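Local coordinates for protein acyl-CoA dehydrogenase (Bacillus anthracis, PDB 3OWA) that probably catalyses the FAD-dependent alpha,beta-dehydrogenation of acyl-CoA thioesters, as its family does, and carries bound FAD, at residues Ile260-Leu265 with Ser353-Ala358. Numbering follows the deposited sequence.
Sequences IAFNIL and SIAEYA
The methyl of A355 meets two side chains of helix 257-293, the amide of N263 and the ring of F262. Its closer neighbour is the amide oxygen: A355 CB lies 3.5 Å from N263 OD1, a van der Waals contact without a hydrogen bond. The F262 ring meets the same methyl obliquely through one ring carbon, with CE2 4.2 Å from A355 CB. With CG anti to the backbone N (chi1 152°), this ring extends out from its helix towards the second segment. The N263 amide is oriented by its other end, since ND2 donates to the carbonyl O of I259 one turn earlier in the helix, leaving OD1 directed at A355. The small side chain of A355 is consistent with the close approach, the CA atoms of N263 and A355 being 6.2 Å apart. No hydrogen bond joins the segments, which bury 144 Å² between them. A type I turn runs from A355 to A358, with A358 N donating to A355 O at 3.0 Å; Y357 is the N-cap residue right before helix 358-383. One turn further along helix 257-293, N266 touches both A355 and A358, while I354 packs on I267 and Y270. The contact thus sets the joint between two successive helices against the first long helix of the first of two C-terminal helical regions in this acyl-CoA dehydrogenase fold, near the surface, with the F262 side chain about 13 Å from a bound FAD.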
loop_
_atom_site.group_PDB
_atom_site.type_symbol
_atom_site.label_atom_id
_atom_site.label_comp_id
_atom_site.label_asym_id
_atom_site.label_seq_id
_atom_site.Cartn_x
_atom_site.Cartn_y
_atom_site.Cartn_z
ATOM N N ILE A 260 -8.021 -32.470 -4.047
ATOM C CA ILE A 260 -9.147 -31.523 -4.066
ATOM C C ILE A 260 -8.677 -30.096 -3.724
ATOM O O ILE A 260 -8.973 -29.133 -4.482
ATOM C CB ILE A 260 -10.285 -31.984 -3.160
ATOM C CG1 ILE A 260 -10.739 -33.397 -3.589
ATOM C CG2 ILE A 260 -11.468 -30.927 -3.148
ATOM C CD1 ILE A 260 -11.763 -34.049 -2.590
ATOM N N ALA A 261 -7.878 -29.973 -2.651
ATOM C CA ALA A 261 -7.467 -28.681 -2.152
ATOM C C ALA A 261 -6.633 -27.936 -3.188
ATOM O O ALA A 261 -6.782 -26.709 -3.348
ATOM C CB ALA A 261 -6.689 -28.808 -0.825
ATOM N N PHE A 262 -5.754 -28.676 -3.870
ATOM C CA PHE A 262 -4.872 -28.078 -4.856
ATOM C C PHE A 262 -5.664 -27.632 -6.092
ATOM O O PHE A 262 -5.430 -26.536 -6.631
ATOM C CB PHE A 262 -3.709 -29.020 -5.239
ATOM C CG PHE A 262 -3.188 -28.800 -6.660
ATOM C CD1 PHE A 262 -2.241 -27.791 -6.938
ATOM C CD2 PHE A 262 -3.649 -29.602 -7.733
ATOM C CE1 PHE A 262 -1.761 -27.570 -8.271
ATOM C CE2 PHE A 262 -3.177 -29.399 -9.053
ATOM C CZ PHE A 262 -2.239 -28.371 -9.316
ATOM N N ASN A 263 -6.605 -28.461 -6.530
ATOM C CA ASN A 263 -7.389 -28.119 -7.701
ATOM C C ASN A 263 -8.327 -26.952 -7.449
ATOM O O ASN A 263 -8.452 -26.073 -8.309
ATOM C CB ASN A 263 -8.181 -29.314 -8.207
ATOM C CG ASN A 263 -7.392 -30.147 -9.178
ATOM O OD1 ASN A 263 -7.269 -29.810 -10.367
ATOM N ND2 ASN A 263 -6.851 -31.240 -8.681
ATOM N N ILE A 264 -8.963 -26.938 -6.280
ATOM C CA ILE A 264 -9.858 -25.852 -5.904
ATOM C C ILE A 264 -9.107 -24.490 -5.812
ATOM O O ILE A 264 -9.618 -23.424 -6.225
ATOM C CB ILE A 264 -10.579 -26.198 -4.581
ATOM C CG1 ILE A 264 -11.476 -27.448 -4.772
ATOM C CG2 ILE A 264 -11.376 -24.996 -4.013
ATOM C CD1 ILE A 264 -12.504 -27.374 -5.971
ATOM N N LEU A 265 -7.889 -24.556 -5.289
ATOM C CA LEU A 265 -7.027 -23.400 -5.131
ATOM C C LEU A 265 -6.796 -22.679 -6.453
ATOM O O LEU A 265 -6.855 -21.447 -6.495
ATOM C CB LEU A 265 -5.695 -23.874 -4.597
ATOM C CG LEU A 265 -4.956 -23.114 -3.505
ATOM C CD1 LEU A 265 -3.468 -23.455 -3.667
ATOM C CD2 LEU A 265 -5.193 -21.588 -3.507
ATOM N N SER A 353 -8.551 -29.369 -16.825
ATOM C CA SER A 353 -8.538 -28.317 -17.853
ATOM C C SER A 353 -8.061 -26.985 -17.301
ATOM O O SER A 353 -7.556 -26.147 -18.046
ATOM C CB SER A 353 -9.924 -28.106 -18.476
ATOM O OG SER A 353 -10.329 -29.211 -19.273
ATOM N N ILE A 354 -8.239 -26.777 -15.996
ATOM C CA ILE A 354 -7.703 -25.570 -15.371
ATOM C C ILE A 354 -6.380 -25.814 -14.679
ATOM O O ILE A 354 -5.534 -24.955 -14.728
ATOM C CB ILE A 354 -8.707 -24.884 -14.415
ATOM C CG1 ILE A 354 -8.153 -23.544 -13.915
ATOM C CG2 ILE A 354 -9.105 -25.818 -13.286
ATOM C CD1 ILE A 354 -7.946 -22.470 -15.050
ATOM N N ALA A 355 -6.208 -26.979 -14.046
ATOM C CA ALA A 355 -4.946 -27.312 -13.379
ATOM C C ALA A 355 -3.774 -27.176 -14.368
ATOM O O ALA A 355 -2.677 -26.797 -13.962
ATOM C CB ALA A 355 -4.989 -28.714 -12.749
ATOM N N GLU A 356 -4.035 -27.417 -15.656
ATOM C CA GLU A 356 -3.036 -27.238 -16.737
ATOM C C GLU A 356 -2.434 -25.835 -16.655
ATOM O O GLU A 356 -1.225 -25.636 -16.892
ATOM C CB GLU A 356 -3.700 -27.450 -18.106
ATOM C CG GLU A 356 -2.869 -27.045 -19.303
ATOM C CD GLU A 356 -1.644 -27.942 -19.497
ATOM O OE1 GLU A 356 -1.649 -29.090 -19.004
ATOM O OE2 GLU A 356 -0.667 -27.505 -20.141
ATOM N N TYR A 357 -3.276 -24.873 -16.262
ATOM C CA TYR A 357 -2.863 -23.481 -16.206
ATOM C C TYR A 357 -2.644 -22.954 -14.791
ATOM O O TYR A 357 -2.890 -21.778 -14.524
ATOM C CB TYR A 357 -3.851 -22.628 -16.981
ATOM C CG TYR A 357 -4.026 -23.160 -18.377
ATOM C CD1 TYR A 357 -5.195 -23.796 -18.753
ATOM C CD2 TYR A 357 -2.994 -23.059 -19.308
ATOM C CE1 TYR A 357 -5.348 -24.315 -20.024
ATOM C CE2 TYR A 357 -3.133 -23.550 -20.574
ATOM C CZ TYR A 357 -4.305 -24.190 -20.930
ATOM O OH TYR A 357 -4.440 -24.687 -22.203
ATOM N N ALA A 358 -2.158 -23.816 -13.895
ATOM C CA ALA A 358 -1.881 -23.407 -12.503
ATOM C C ALA A 358 -0.941 -22.214 -12.444
ATOM O O ALA A 358 -1.115 -21.357 -11.586
ATOM C CB ALA A 358 -1.346 -24.565 -11.651
#